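Local coordinates for capsular polysaccharide biosynthesis protein (Vibrio cholerae, PDB 1XPJ) that is of unknown function but probably belongs to the haloacid dehalogenase-like hydrolases and may take part in capsular polysaccharide biosynthesis, at residues V6-T11 against T70-K75. Sequence-based numbering, arbitrary orientation.
Sequences VDLDGT and TEWLDK
With CG of Leu8 anti to the backbone N (chi1 173°), the leucine stretches out from its loop until CD1 meets two side chains of helix 66-75. Trp72, likewise extended with chi1 -171°, sends its six-membered ring out to the same methyl, which approaches the indole obliquely, 4.3 Å from Leu8 CD1 to Trp72 CZ3. Leu73 supplies the second partner through one branch, its CD2 lying 4.4 Å from Leu8 CD1. The touch is light and purely apolar, and the nearest CA atoms across the two segments, those of Leu8 and Leu73, are 9.6 Å apart, a gap that long side chains bridge. Leucine suits the loop position because its side chain also packs on Ile45 and Thr47 of strand 42-47, so one buried side chain joins loop, sheet and helix. Leu73 in turn rests on Ile83 of strand 82-85. Tryptophan brings a broad hydrocarbon surface to the buried interface, while its one polar side-chain atom, NE1, donates a hydrogen bond to the carbonyl O of Val23. Leu8, between two acids in sequence, turns its side chain into the apolar layer between the sheet and helix 66-75, whereas Asp9 OD1 forms a salt bridge with Arg49 NH2. Asp7, Asp9 and Thr11, directly after the first strand of a parallel sheet flanked by helices, match the DxDx(T/V) pattern of the HAD superfamily, consistent with its Rossmann-like fold.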
loop_
_atom_site.group_PDB
_atom_site.type_symbol
_atom_site.label_atom_id
_atom_site.label_comp_id
_atom_site.label_asym_id
_atom_site.label_seq_id
_atom_site.Cartn_x
_atom_site.Cartn_y
_atom_site.Cartn_z
ATOM N N VAL A 6 -11.449 -6.111 11.056
ATOM C CA VAL A 6 -11.307 -6.101 12.507
ATOM C C VAL A 6 -9.977 -5.511 12.949
ATOM O O VAL A 6 -8.898 -6.013 12.575
ATOM C CB VAL A 6 -11.387 -7.534 13.086
ATOM C CG1 VAL A 6 -11.491 -7.494 14.611
ATOM C CG2 VAL A 6 -12.553 -8.317 12.446
ATOM N N ASP A 7 -10.060 -4.459 13.755
ATOM C CA ASP A 7 -8.894 -3.848 14.377
ATOM C C ASP A 7 -8.293 -4.858 15.375
ATOM O O ASP A 7 -8.961 -5.829 15.765
ATOM C CB ASP A 7 -9.344 -2.569 15.078
ATOM C CG ASP A 7 -8.194 -1.716 15.577
ATOM O OD1 ASP A 7 -7.161 -1.593 14.896
ATOM O OD2 ASP A 7 -8.256 -1.097 16.664
ATOM N N LEU A 8 -7.041 -4.653 15.788
ATOM C CA LEU A 8 -6.400 -5.642 16.642
ATOM C C LEU A 8 -6.326 -5.168 18.091
ATOM O O LEU A 8 -6.975 -5.762 18.948
ATOM C CB LEU A 8 -5.022 -6.009 16.079
ATOM C CG LEU A 8 -4.035 -6.898 16.839
ATOM C CD1 LEU A 8 -4.605 -8.279 17.137
ATOM C CD2 LEU A 8 -2.771 -7.016 15.987
ATOM N N ASP A 9 -5.545 -4.110 18.347
ATOM C CA ASP A 9 -5.326 -3.588 19.689
ATOM C C ASP A 9 -6.549 -2.842 20.224
ATOM O O ASP A 9 -6.970 -1.832 19.658
ATOM C CB ASP A 9 -4.096 -2.661 19.716
ATOM C CG ASP A 9 -2.804 -3.375 19.317
ATOM O OD1 ASP A 9 -2.428 -4.356 19.977
ATOM O OD2 ASP A 9 -2.092 -3.029 18.357
ATOM N N GLY A 10 -7.111 -3.333 21.322
ATOM C CA GLY A 10 -8.290 -2.728 21.911
ATOM C C GLY A 10 -9.587 -3.372 21.452
ATOM O O GLY A 10 -10.628 -3.173 22.077
ATOM N N THR A 11 -9.526 -4.134 20.359
ATOM C CA THR A 11 -10.704 -4.812 19.824
ATOM C C THR A 11 -10.594 -6.289 20.118
ATOM O O THR A 11 -11.503 -6.873 20.701
ATOM C CB THR A 11 -10.809 -4.591 18.294
ATOM O OG1 THR A 11 -11.217 -3.246 18.052
ATOM C CG2 THR A 11 -11.948 -5.417 17.674
ATOM N N THR A 70 0.786 -12.835 14.248
ATOM C CA THR A 70 0.301 -14.147 13.834
ATOM C C THR A 70 0.428 -15.147 14.969
ATOM O O THR A 70 -0.524 -15.848 15.292
ATOM C CB THR A 70 1.027 -14.633 12.559
ATOM O OG1 THR A 70 2.348 -15.076 12.881
ATOM C CG2 THR A 70 1.233 -13.479 11.578
ATOM N N GLU A 71 1.604 -15.185 15.583
ATOM C CA GLU A 71 1.839 -16.011 16.764
ATOM C C GLU A 71 0.735 -15.811 17.816
ATOM O O GLU A 71 0.202 -16.734 18.311
ATOM C CB GLU A 71 3.231 -15.707 17.350
ATOM C CG GLU A 71 3.557 -16.575 18.566
ATOM C CD GLU A 71 4.820 -16.129 19.278
ATOM O OE1 GLU A 71 4.780 -15.084 19.969
ATOM O OE2 GLU A 71 5.845 -16.833 19.146
ATOM N N TRP A 72 0.406 -14.553 18.121
ATOM C CA TRP A 72 -0.617 -14.234 19.107
ATOM C C TRP A 72 -2.012 -14.687 18.671
ATOM O O TRP A 72 -2.759 -15.278 19.460
ATOM C CB TRP A 72 -0.607 -12.739 19.428
ATOM C CG TRP A 72 -1.472 -12.359 20.581
ATOM C CD1 TRP A 72 -1.091 -12.252 21.898
ATOM C CD2 TRP A 72 -2.872 -12.040 20.543
ATOM N NE1 TRP A 72 -2.162 -11.871 22.672
ATOM C CE2 TRP A 72 -3.270 -11.734 21.869
ATOM C CE3 TRP A 72 -3.835 -11.958 19.516
ATOM C CZ2 TRP A 72 -4.590 -11.357 22.194
ATOM C CZ3 TRP A 72 -5.143 -11.584 19.841
ATOM C CH2 TRP A 72 -5.507 -11.289 21.170
ATOM N N LEU A 73 -2.353 -14.416 17.417
ATOM C CA LEU A 73 -3.625 -14.857 16.858
ATOM C C LEU A 73 -3.760 -16.376 16.956
ATOM O O LEU A 73 -4.777 -16.868 17.456
ATOM C CB LEU A 73 -3.819 -14.340 15.410
ATOM C CG LEU A 73 -3.980 -12.816 15.241
ATOM C CD1 LEU A 73 -3.675 -12.388 13.830
ATOM C CD2 LEU A 73 -5.373 -12.344 15.608
ATOM N N ASP A 74 -2.726 -17.107 16.524
ATOM C CA ASP A 74 -2.697 -18.581 16.646
ATOM C C ASP A 74 -2.840 -19.108 18.076
ATOM O O ASP A 74 -3.605 -20.051 18.332
ATOM C CB ASP A 74 -1.421 -19.161 16.026
ATOM C CG ASP A 74 -1.339 -18.926 14.524
ATOM O OD1 ASP A 74 -2.385 -18.631 13.907
ATOM O OD2 ASP A 74 -0.274 -19.015 13.875
ATOM N N LYS A 75 -2.084 -18.507 18.994
ATOM C CA LYS A 75 -2.106 -18.863 20.412
ATOM C C LYS A 75 -3.531 -18.800 20.967
ATOM O O LYS A 75 -3.959 -19.682 21.716
ATOM C CB LYS A 75 -1.184 -17.917 21.191
ATOM C CG LYS A 75 -0.648 -18.509 22.486
ATOM C CD LYS A 75 -1.128 -17.723 23.695
ATOM C CE LYS A 75 0.046 -17.175 24.507
ATOM N NZ LYS A 75 0.066 -17.721 25.892
#